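Local structure of phosphoribosylamine--glycine ligase (Thermotoga maritima, 1VKZ) at residues 94-103 against 259-269; 247-256 against 270-281. The protein catalyses the ATP-dependent joining of glycine to 5-phospho-beta-D-ribosylamine, forming glycinamide ribonucleotide in the de novo pathway of purine synthesis. All coordinates share one frame; numbering follows the deposited sequence.

Contact 1: residues 94-103 against 259-269; sequences FGPVKEVARL and VEKEGYAYRGF
Phe94 lies flat over Gly268 at a junction between domains, where residues 94-103 of the Rossmann-like N domain pack on residues 259-269 of the ATP-grasp domain. Gly268 CA stands 3.5 Å from the centroid of the Phe94 ring and 13° off the ring normal, a CH-pi contact over the middle of the face. The ring also turns its edge to the face of Phe269, chi1 of -175° carrying CG to the side away from the backbone N, in a T-shaped pair with centroids 5.3 Å apart and planes at 77°. Replacing Phe94 by an alanine would probably leave the Phe269 face without its edge partner and open a gap above Gly268, with Val310 of helix 303-315 also losing its contact. The two backbones approach so closely here that a side chain on Gly268 would run into Gly95 CA. Phe94 CD1 lies over one face of the Arg267 guanidinium, while Arg267 NH2 bonds to the carbonyl oxygen of Tyr314.

Farther along, Pro96 covers one face of Tyr266, the two side chains pointing the same way, with Pro96 CB 4.3 Å from the ring centroid. Val100 spreads its two methyls over different partners: CG1 meets the CD2 side of Tyr266, and CG2 lies 3.6 Å from Tyr264 CB and also touches Val259 CG1. Glu99 crosses Tyr264 at about a right angle, its CB 4.1 Å from the ring centroid and over the face. No direct hydrogen bond joins the segments; instead one water bridges them, accepting from Val97 N at 2.9 Å and donating to Ala265 O at 2.6 Å.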
loop_
_atom_site.group_PDB
_atom_site.type_symbol
_atom_site.label_atom_id
_atom_site.label_comp_id
_atom_site.label_asym_id
_atom_site.label_seq_id
_atom_site.Cartn_x
_atom_site.Cartn_y
_atom_site.Cartn_z
ATOM N N PHE A 94 -7.225 8.191 12.114
ATOM C CA PHE A 94 -8.151 7.417 11.337
ATOM C C PHE A 94 -7.425 6.153 10.847
ATOM O O PHE A 94 -7.037 6.035 9.710
ATOM C CB PHE A 94 -8.758 8.249 10.188
ATOM C CG PHE A 94 -9.827 7.500 9.404
ATOM C CD1 PHE A 94 -10.890 6.898 10.070
ATOM C CD2 PHE A 94 -9.727 7.339 8.035
ATOM C CE1 PHE A 94 -11.846 6.189 9.366
ATOM C CE2 PHE A 94 -10.689 6.658 7.324
ATOM C CZ PHE A 94 -11.749 6.077 7.990
ATOM N N GLY A 95 -7.239 5.227 11.763
ATOM C CA GLY A 95 -6.592 4.019 11.480
ATOM C C GLY A 95 -6.687 3.174 12.694
ATOM O O GLY A 95 -6.918 3.682 13.750
ATOM N N PRO A 96 -6.523 1.866 12.546
ATOM C CA PRO A 96 -6.857 0.952 13.618
ATOM C C PRO A 96 -5.850 0.966 14.761
ATOM O O PRO A 96 -4.681 1.301 14.542
ATOM C CB PRO A 96 -6.856 -0.393 12.901
ATOM C CG PRO A 96 -5.908 -0.235 11.841
ATOM C CD PRO A 96 -6.022 1.150 11.356
ATOM N N VAL A 97 -6.297 0.584 15.956
ATOM C CA VAL A 97 -5.384 0.376 17.097
ATOM C C VAL A 97 -4.371 -0.729 16.853
ATOM O O VAL A 97 -4.564 -1.544 15.973
ATOM C CB VAL A 97 -6.151 0.059 18.419
ATOM C CG1 VAL A 97 -7.095 1.202 18.788
ATOM C CG2 VAL A 97 -6.910 -1.246 18.352
ATOM N N LYS A 98 -3.297 -0.751 17.644
ATOM C CA LYS A 98 -2.203 -1.731 17.528
ATOM C C LYS A 98 -2.692 -3.174 17.401
ATOM O O LYS A 98 -2.169 -3.966 16.573
ATOM C CB LYS A 98 -1.319 -1.721 18.763
ATOM C CG LYS A 98 -0.362 -0.572 18.904
ATOM C CD LYS A 98 0.840 -0.909 19.882
ATOM C CE LYS A 98 0.411 -1.424 21.290
ATOM N NZ LYS A 98 0.020 -0.351 22.294
ATOM N N GLU A 99 -3.658 -3.524 18.250
ATOM C CA GLU A 99 -4.162 -4.884 18.302
ATOM C C GLU A 99 -4.763 -5.311 16.978
ATOM O O GLU A 99 -4.669 -6.449 16.606
ATOM C CB GLU A 99 -5.193 -5.039 19.428
ATOM C CG GLU A 99 -4.597 -4.911 20.832
ATOM C CD GLU A 99 -4.640 -3.487 21.442
ATOM O OE1 GLU A 99 -4.735 -2.451 20.721
ATOM O OE2 GLU A 99 -4.577 -3.412 22.688
ATOM N N VAL A 100 -5.397 -4.387 16.275
ATOM C CA VAL A 100 -6.089 -4.708 15.030
ATOM C C VAL A 100 -5.065 -4.743 13.918
ATOM O O VAL A 100 -5.160 -5.587 13.019
ATOM C CB VAL A 100 -7.177 -3.685 14.673
ATOM C CG1 VAL A 100 -7.803 -4.036 13.373
ATOM C CG2 VAL A 100 -8.231 -3.633 15.731
ATOM N N ALA A 101 -4.089 -3.833 14.014
ATOM C CA ALA A 101 -2.999 -3.734 13.042
ATOM C C ALA A 101 -2.030 -4.933 13.057
ATOM O O ALA A 101 -1.224 -5.055 12.133
ATOM C CB ALA A 101 -2.230 -2.420 13.238
ATOM N N ARG A 102 -2.108 -5.795 14.081
ATOM C CA ARG A 102 -1.480 -7.142 14.038
ATOM C C ARG A 102 -1.905 -7.949 12.818
ATOM O O ARG A 102 -1.235 -8.900 12.417
ATOM C CB ARG A 102 -1.894 -7.996 15.218
ATOM C CG ARG A 102 -1.530 -7.536 16.529
ATOM C CD ARG A 102 -1.844 -8.600 17.561
ATOM N NE ARG A 102 -0.802 -9.635 17.581
ATOM C CZ ARG A 102 -0.932 -10.852 18.102
ATOM N NH1 ARG A 102 -2.078 -11.239 18.653
ATOM N NH2 ARG A 102 0.100 -11.691 18.056
ATOM N N LEU A 103 -3.054 -7.612 12.259
ATOM C CA LEU A 103 -3.490 -8.216 11.039
ATOM C C LEU A 103 -2.454 -8.003 9.946
ATOM O O LEU A 103 -2.274 -8.909 9.122
ATOM C CB LEU A 103 -4.828 -7.636 10.611
ATOM C CG LEU A 103 -6.049 -8.060 11.387
ATOM C CD1 LEU A 103 -7.252 -7.416 10.737
ATOM C CD2 LEU A 103 -6.239 -9.555 11.403
ATOM N N VAL A 259 -12.836 -8.885 13.665
ATOM C CA VAL A 259 -12.298 -7.775 14.500
ATOM C C VAL A 259 -13.260 -7.417 15.633
ATOM O O VAL A 259 -12.836 -7.229 16.785
ATOM C CB VAL A 259 -12.011 -6.497 13.678
ATOM C CG1 VAL A 259 -11.455 -5.381 14.581
ATOM C CG2 VAL A 259 -11.028 -6.762 12.529
ATOM N N GLU A 260 -14.547 -7.302 15.316
ATOM C CA GLU A 260 -15.534 -6.972 16.333
ATOM C C GLU A 260 -15.607 -8.089 17.352
ATOM O O GLU A 260 -15.603 -7.823 18.534
ATOM C CB GLU A 260 -16.915 -6.728 15.737
ATOM C CG GLU A 260 -17.234 -5.269 15.430
ATOM C CD GLU A 260 -18.742 -5.036 15.221
ATOM O OE1 GLU A 260 -19.572 -5.994 15.378
ATOM O OE2 GLU A 260 -19.102 -3.873 14.899
ATOM N N LYS A 261 -15.666 -9.335 16.897
ATOM C CA LYS A 261 -15.661 -10.439 17.816
ATOM C C LYS A 261 -14.375 -10.534 18.688
ATOM O O LYS A 261 -14.429 -11.040 19.811
ATOM C CB LYS A 261 -15.947 -11.756 17.096
ATOM C CG LYS A 261 -16.224 -12.907 18.078
ATOM C CD LYS A 261 -17.518 -13.595 17.780
ATOM C CE LYS A 261 -17.834 -14.619 18.821
ATOM N NZ LYS A 261 -16.819 -15.698 18.899
ATOM N N GLU A 262 -13.236 -10.028 18.200
ATOM C CA GLU A 262 -12.046 -9.892 19.078
ATOM C C GLU A 262 -12.156 -8.730 20.089
ATOM O O GLU A 262 -11.325 -8.617 20.985
ATOM C CB GLU A 262 -10.735 -9.778 18.266
ATOM C CG GLU A 262 -10.276 -11.068 17.593
ATOM C CD GLU A 262 -10.269 -12.273 18.520
ATOM O OE1 GLU A 262 -10.040 -12.087 19.739
ATOM O OE2 GLU A 262 -10.501 -13.414 18.044
ATOM N N GLY A 263 -13.174 -7.883 19.958
ATOM C CA GLY A 263 -13.479 -6.862 20.951
ATOM C C GLY A 263 -13.127 -5.458 20.520
ATOM O O GLY A 263 -13.256 -4.507 21.297
ATOM N N TYR A 264 -12.690 -5.331 19.280
ATOM C CA TYR A 264 -12.134 -4.100 18.740
ATOM C C TYR A 264 -12.999 -3.627 17.605
ATOM O O TYR A 264 -13.853 -4.382 17.147
ATOM C CB TYR A 264 -10.710 -4.393 18.270
ATOM C CG TYR A 264 -9.891 -4.897 19.431
ATOM C CD1 TYR A 264 -9.434 -4.017 20.385
ATOM C CD2 TYR A 264 -9.625 -6.247 19.601
ATOM C CE1 TYR A 264 -8.711 -4.450 21.473
ATOM C CE2 TYR A 264 -8.885 -6.695 20.691
ATOM C CZ TYR A 264 -8.433 -5.781 21.627
ATOM O OH TYR A 264 -7.708 -6.161 22.743
ATOM N N ALA A 265 -12.793 -2.386 17.166
ATOM C CA ALA A 265 -13.512 -1.831 16.021
ATOM C C ALA A 265 -12.512 -1.276 15.049
ATOM O O ALA A 265 -11.656 -0.509 15.415
ATOM C CB ALA A 265 -14.472 -0.732 16.447
ATOM N N TYR A 266 -12.632 -1.668 13.789
ATOM C CA TYR A 266 -11.701 -1.241 12.754
ATOM C C TYR A 266 -12.159 0.086 12.228
ATOM O O TYR A 266 -13.297 0.226 11.805
ATOM C CB TYR A 266 -11.660 -2.231 11.620
ATOM C CG TYR A 266 -10.501 -2.035 10.715
ATOM C CD1 TYR A 266 -10.441 -0.964 9.817
ATOM C CD2 TYR A 266 -9.466 -2.944 10.694
ATOM C CE1 TYR A 266 -9.349 -0.809 8.947
ATOM C CE2 TYR A 266 -8.392 -2.786 9.844
ATOM C CZ TYR A 266 -8.347 -1.719 8.989
ATOM O OH TYR A 266 -7.267 -1.604 8.183
ATOM N N ARG A 267 -11.248 1.053 12.274
ATOM C CA ARG A 267 -11.473 2.387 11.755
ATOM C C ARG A 267 -10.311 2.643 10.847
ATOM O O ARG A 267 -9.174 2.432 11.249
ATOM C CB ARG A 267 -11.432 3.399 12.901
ATOM C CG ARG A 267 -12.223 2.990 14.155
ATOM C CD ARG A 267 -12.742 4.171 14.961
ATOM N NE ARG A 267 -13.702 4.901 14.134
ATOM C CZ ARG A 267 -13.573 6.141 13.691
ATOM N NH1 ARG A 267 -12.536 6.910 14.001
ATOM N NH2 ARG A 267 -14.520 6.629 12.930
ATOM N N GLY A 268 -10.578 3.105 9.633
ATOM C CA GLY A 268 -9.500 3.481 8.726
ATOM C C GLY A 268 -9.599 2.867 7.359
ATOM O O GLY A 268 -10.659 2.787 6.789
ATOM N N PHE A 269 -8.470 2.446 6.825
ATOM C CA PHE A 269 -8.415 1.866 5.505
ATOM C C PHE A 269 -7.990 0.426 5.678
ATOM O O PHE A 269 -7.080 0.130 6.468
ATOM C CB PHE A 269 -7.378 2.594 4.627
ATOM C CG PHE A 269 -7.578 4.054 4.556
ATOM C CD1 PHE A 269 -8.494 4.581 3.704
ATOM C CD2 PHE A 269 -6.880 4.901 5.376
ATOM C CE1 PHE A 269 -8.684 5.893 3.642
ATOM C CE2 PHE A 269 -7.090 6.210 5.329
ATOM C CZ PHE A 269 -7.991 6.717 4.455
HETATM O O HOH W 1 -9.145 0.110 15.382
#

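Contact 2: residues 247-256 against 270-281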
loop_
_atom_site.group_PDB
_atom_site.type_symbol
_atom_site.label_atom_id
_atom_site.label_comp_id
_atom_site.label_asym_id
_atom_site.label_seq_id
_atom_site.Cartn_x
_atom_site.Cartn_y
_atom_site.Cartn_z
ATOM N N LYS A 247 -18.000 -11.783 -3.595
ATOM C CA LYS A 247 -17.111 -12.618 -2.776
ATOM C C LYS A 247 -16.071 -11.796 -2.042
ATOM O O LYS A 247 -15.718 -12.124 -0.914
ATOM C CB LYS A 247 -16.419 -13.669 -3.653
ATOM C CG LYS A 247 -17.383 -14.688 -4.237
ATOM C CD LYS A 247 -16.667 -15.673 -5.144
ATOM C CE LYS A 247 -17.649 -16.461 -5.980
ATOM N NZ LYS A 247 -16.951 -17.518 -6.778
ATOM N N ILE A 248 -15.588 -10.734 -2.695
ATOM C CA ILE A 248 -14.634 -9.799 -2.102
ATOM C C ILE A 248 -15.261 -9.056 -0.954
ATOM O O ILE A 248 -14.613 -8.836 0.076
ATOM C CB ILE A 248 -14.063 -8.808 -3.163
ATOM C CG1 ILE A 248 -13.003 -9.527 -4.017
ATOM C CG2 ILE A 248 -13.391 -7.626 -2.498
ATOM C CD1 ILE A 248 -12.408 -8.696 -5.172
ATOM N N GLU A 249 -16.517 -8.657 -1.148
ATOM C CA GLU A 249 -17.314 -8.008 -0.108
ATOM C C GLU A 249 -17.467 -8.896 1.113
ATOM O O GLU A 249 -17.404 -8.432 2.240
ATOM C CB GLU A 249 -18.710 -7.702 -0.634
ATOM C CG GLU A 249 -18.794 -6.546 -1.618
ATOM C CD GLU A 249 -20.233 -6.238 -2.029
ATOM O OE1 GLU A 249 -20.970 -7.178 -2.406
ATOM O OE2 GLU A 249 -20.633 -5.046 -1.992
ATOM N N GLU A 250 -17.681 -10.181 0.855
ATOM C CA GLU A 250 -17.873 -11.175 1.897
ATOM C C GLU A 250 -16.597 -11.373 2.695
ATOM O O GLU A 250 -16.660 -11.599 3.895
ATOM C CB GLU A 250 -18.346 -12.490 1.269
ATOM C CG GLU A 250 -18.666 -13.602 2.253
ATOM C CD GLU A 250 -19.352 -14.799 1.590
ATOM O OE1 GLU A 250 -20.298 -14.589 0.769
ATOM O OE2 GLU A 250 -18.957 -15.953 1.900
ATOM N N LEU A 251 -15.440 -11.274 2.032
ATOM C CA LEU A 251 -14.141 -11.289 2.731
ATOM C C LEU A 251 -13.997 -10.112 3.681
ATOM O O LEU A 251 -13.500 -10.275 4.812
ATOM C CB LEU A 251 -12.975 -11.303 1.735
ATOM C CG LEU A 251 -12.719 -12.632 1.024
ATOM C CD1 LEU A 251 -11.588 -12.506 -0.033
ATOM C CD2 LEU A 251 -12.440 -13.754 2.033
ATOM N N PHE A 252 -14.406 -8.930 3.223
ATOM C CA PHE A 252 -14.426 -7.734 4.073
ATOM C C PHE A 252 -15.358 -7.882 5.274
ATOM O O PHE A 252 -14.966 -7.562 6.410
ATOM C CB PHE A 252 -14.830 -6.519 3.256
ATOM C CG PHE A 252 -13.702 -5.885 2.530
ATOM C CD1 PHE A 252 -12.675 -5.289 3.226
ATOM C CD2 PHE A 252 -13.671 -5.868 1.149
ATOM C CE1 PHE A 252 -11.629 -4.701 2.546
ATOM C CE2 PHE A 252 -12.640 -5.274 0.470
ATOM C CZ PHE A 252 -11.626 -4.692 1.161
ATOM N N ASP A 253 -16.568 -8.383 5.025
ATOM C CA ASP A 253 -17.521 -8.592 6.102
ATOM C C ASP A 253 -16.992 -9.549 7.163
ATOM O O ASP A 253 -17.139 -9.271 8.360
ATOM C CB ASP A 253 -18.880 -9.086 5.582
ATOM C CG ASP A 253 -19.901 -7.957 5.432
ATOM O OD1 ASP A 253 -19.786 -6.929 6.169
ATOM O OD2 ASP A 253 -20.860 -8.032 4.608
ATOM N N LYS A 254 -16.406 -10.673 6.746
ATOM C CA LYS A 254 -16.009 -11.705 7.703
ATOM C C LYS A 254 -14.796 -11.244 8.485
ATOM O O LYS A 254 -14.671 -11.535 9.664
ATOM C CB LYS A 254 -15.756 -13.046 7.031
ATOM C CG LYS A 254 -16.957 -14.012 6.931
ATOM C CD LYS A 254 -16.488 -15.321 6.251
ATOM C CE LYS A 254 -17.367 -16.545 6.552
ATOM N NZ LYS A 254 -18.570 -16.671 5.646
ATOM N N THR A 255 -13.940 -10.465 7.827
ATOM C CA THR A 255 -12.781 -9.821 8.459
ATOM C C THR A 255 -13.193 -8.792 9.487
ATOM O O THR A 255 -12.640 -8.744 10.582
ATOM C CB THR A 255 -11.910 -9.151 7.397
ATOM O OG1 THR A 255 -11.380 -10.145 6.509
ATOM C CG2 THR A 255 -10.660 -8.517 8.022
ATOM N N LEU A 256 -14.158 -7.958 9.144
ATOM C CA LEU A 256 -14.640 -6.952 10.088
ATOM C C LEU A 256 -15.416 -7.539 11.250
ATOM O O LEU A 256 -15.302 -7.052 12.394
ATOM C CB LEU A 256 -15.463 -5.905 9.359
ATOM C CG LEU A 256 -14.612 -5.200 8.314
ATOM C CD1 LEU A 256 -15.431 -4.198 7.538
ATOM C CD2 LEU A 256 -13.407 -4.563 8.995
ATOM N N LEU A 270 -8.595 -0.462 4.906
ATOM C CA LEU A 270 -8.232 -1.882 4.956
ATOM C C LEU A 270 -7.936 -2.351 3.560
ATOM O O LEU A 270 -8.762 -2.245 2.666
ATOM C CB LEU A 270 -9.359 -2.715 5.563
ATOM C CG LEU A 270 -9.127 -4.236 5.501
ATOM C CD1 LEU A 270 -7.780 -4.648 6.160
ATOM C CD2 LEU A 270 -10.277 -4.950 6.132
ATOM N N TYR A 271 -6.762 -2.939 3.395
ATOM C CA TYR A 271 -6.291 -3.443 2.104
ATOM C C TYR A 271 -6.226 -4.971 2.192
ATOM O O TYR A 271 -5.710 -5.523 3.188
ATOM C CB TYR A 271 -4.934 -2.814 1.778
ATOM C CG TYR A 271 -4.148 -3.431 0.671
ATOM C CD1 TYR A 271 -3.572 -4.684 0.810
ATOM C CD2 TYR A 271 -3.900 -2.729 -0.496
ATOM C CE1 TYR A 271 -2.815 -5.232 -0.204
ATOM C CE2 TYR A 271 -3.160 -3.272 -1.530
ATOM C CZ TYR A 271 -2.617 -4.514 -1.373
ATOM O OH TYR A 271 -1.889 -5.070 -2.401
ATOM N N LEU A 272 -6.792 -5.638 1.175
ATOM C CA LEU A 272 -6.687 -7.062 0.993
ATOM C C LEU A 272 -5.848 -7.327 -0.225
ATOM O O LEU A 272 -6.176 -6.884 -1.307
ATOM C CB LEU A 272 -8.073 -7.662 0.761
ATOM C CG LEU A 272 -9.190 -7.404 1.753
ATOM C CD1 LEU A 272 -10.376 -8.294 1.464
ATOM C CD2 LEU A 272 -8.722 -7.595 3.143
ATOM N N GLY A 273 -4.749 -8.036 -0.075
ATOM C CA GLY A 273 -4.026 -8.552 -1.235
ATOM C C GLY A 273 -4.613 -9.905 -1.498
ATOM O O GLY A 273 -4.590 -10.763 -0.602
ATOM N N LEU A 274 -5.169 -10.095 -2.692
ATOM C CA LEU A 274 -5.940 -11.296 -2.997
ATOM C C LEU A 274 -5.304 -12.082 -4.121
ATOM O O LEU A 274 -4.399 -11.627 -4.788
ATOM C CB LEU A 274 -7.361 -10.943 -3.377
ATOM C CG LEU A 274 -8.114 -10.146 -2.306
ATOM C CD1 LEU A 274 -9.292 -9.352 -2.915
ATOM C CD2 LEU A 274 -8.596 -11.062 -1.197
HETATM N N MSE A 275 -5.790 -13.300 -4.275
HETATM C CA MSE A 275 -5.423 -14.206 -5.329
HETATM C C MSE A 275 -6.740 -14.836 -5.786
HETATM O O MSE A 275 -7.417 -15.508 -5.004
HETATM C CB MSE A 275 -4.488 -15.288 -4.782
HETATM C CG MSE A 275 -3.984 -16.247 -5.832
HETATM SE SE MSE A 275 -3.020 -15.279 -7.222
HETATM C CE MSE A 275 -1.187 -15.254 -6.344
ATOM N N LEU A 276 -7.107 -14.614 -7.042
ATOM C CA LEU A 276 -8.276 -15.259 -7.597
ATOM C C LEU A 276 -7.798 -16.594 -8.058
ATOM O O LEU A 276 -6.936 -16.670 -8.906
ATOM C CB LEU A 276 -8.884 -14.442 -8.747
ATOM C CG LEU A 276 -9.310 -13.022 -8.306
ATOM C CD1 LEU A 276 -9.794 -12.196 -9.493
ATOM C CD2 LEU A 276 -10.383 -13.042 -7.180
ATOM N N HIS A 277 -8.338 -17.635 -7.444
ATOM C CA HIS A 277 -7.926 -18.998 -7.664
ATOM C C HIS A 277 -9.174 -19.860 -7.742
ATOM O O HIS A 277 -9.986 -19.862 -6.830
ATOM C CB HIS A 277 -7.028 -19.431 -6.522
ATOM C CG HIS A 277 -6.718 -20.887 -6.513
ATOM N ND1 HIS A 277 -6.045 -21.513 -7.542
ATOM C CD2 HIS A 277 -6.986 -21.846 -5.596
ATOM C CE1 HIS A 277 -5.919 -22.798 -7.262
ATOM N NE2 HIS A 277 -6.471 -23.024 -6.082
ATOM N N ASP A 278 -9.327 -20.582 -8.846
ATOM C CA ASP A 278 -10.498 -21.428 -9.081
ATOM C C ASP A 278 -11.830 -20.729 -8.728
ATOM O O ASP A 278 -12.648 -21.268 -7.981
ATOM C CB ASP A 278 -10.339 -22.776 -8.345
ATOM C CG ASP A 278 -9.374 -23.728 -9.064
ATOM O OD1 ASP A 278 -9.679 -24.141 -10.201
ATOM O OD2 ASP A 278 -8.289 -24.111 -8.573
ATOM N N GLY A 279 -12.023 -19.521 -9.271
ATOM C CA GLY A 279 -13.266 -18.758 -9.106
ATOM C C GLY A 279 -13.400 -17.965 -7.805
ATOM O O GLY A 279 -14.314 -17.156 -7.661
ATOM N N ASP A 280 -12.513 -18.188 -6.844
ATOM C CA ASP A 280 -12.696 -17.608 -5.515
ATOM C C ASP A 280 -11.523 -16.764 -5.140
ATOM O O ASP A 280 -10.403 -17.100 -5.474
ATOM C CB ASP A 280 -12.875 -18.709 -4.461
ATOM C CG ASP A 280 -14.107 -19.563 -4.711
ATOM O OD1 ASP A 280 -14.258 -20.056 -5.848
ATOM O OD2 ASP A 280 -14.974 -19.789 -3.842
ATOM N N PRO A 281 -11.785 -15.660 -4.447
ATOM C CA PRO A 281 -10.739 -14.845 -3.897
ATOM C C PRO A 281 -10.223 -15.358 -2.546
ATOM O O PRO A 281 -11.012 -15.593 -1.616
ATOM C CB PRO A 281 -11.426 -13.479 -3.726
ATOM C CG PRO A 281 -12.807 -13.804 -3.455
ATOM C CD PRO A 281 -13.111 -15.082 -4.174
#
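Lys247 supplies the polar link to residues 270-281, donating from NZ to Gly279 O at 2.8 Å. The ammonium approaches from above the carbonyl plane, 49° out of it, rather than along a lone pair. Asp280 OD1 lies 3.8 Å from the same NZ, a long salt bridge, so of these two acceptors the carbonyl is the closer. The lysine chain, extended beyond CG, gets there by crossing Pro281 at about a right angle, with Lys247 CB 3.6 Å from Pro281 CG.

Apolar contacts make up most of the remainder. Leu251 CD1 nestles 3.5 Å from Leu274 CD2 and also touches Pro281 CB, while Ile248 CG1 meets Leu274 CD1. This is the layering of the ATP-grasp fold, a helix laid on an antiparallel sheet: the axes of 247-256 and 270-277 come within 10.5 Å, their N-to-C directions 126° apart. The strand then runs through a type I' turn, His277 to Asp280, into its hairpin partner, so that Pro281 and Leu274 meet the helix from adjacent strands.

The aromatic contact belongs to Phe252. Leu272 places CD1 over the centre of the ring, 3.8 Å from the centroid, in a CH-pi contact, whereas Leu270 O sits at the ring edge. Leu270 CD2 packs 3.8 Å from Phe252 CD1.

Thr255 divides its work between its two branches. CG2, anti to the backbone N, faces Leu270 CD2. Thr255 OG1 folds back to donate a 2.7 Å hydrogen bond to Leu251 O. It reaches that oxygen from the opposite face to Thr255 N, and it is also hydrogen-bonded to Tyr286 OH.

How the contacts relate
Contacts 1 and 2 show how one helix can serve two interfaces. Helix 242-261 lies against the ATP-grasp sheet in contact 2 and offers its last turn to the N-domain segment in contact 1, while strand 269-277 starts in contact 1 and continues through contact 2. Their centres are about 17 Å apart, yet they touch where Tyr266 CB packs 3.9 Å from Leu256 CD2. Side chains of both come near the residues predicted to bind magnesium: those of Tyr266 and Leu270 are about 7 Å and 6 Å from that of Asn287, and the side chain of Leu103 is about 9 Å from that of Glu285.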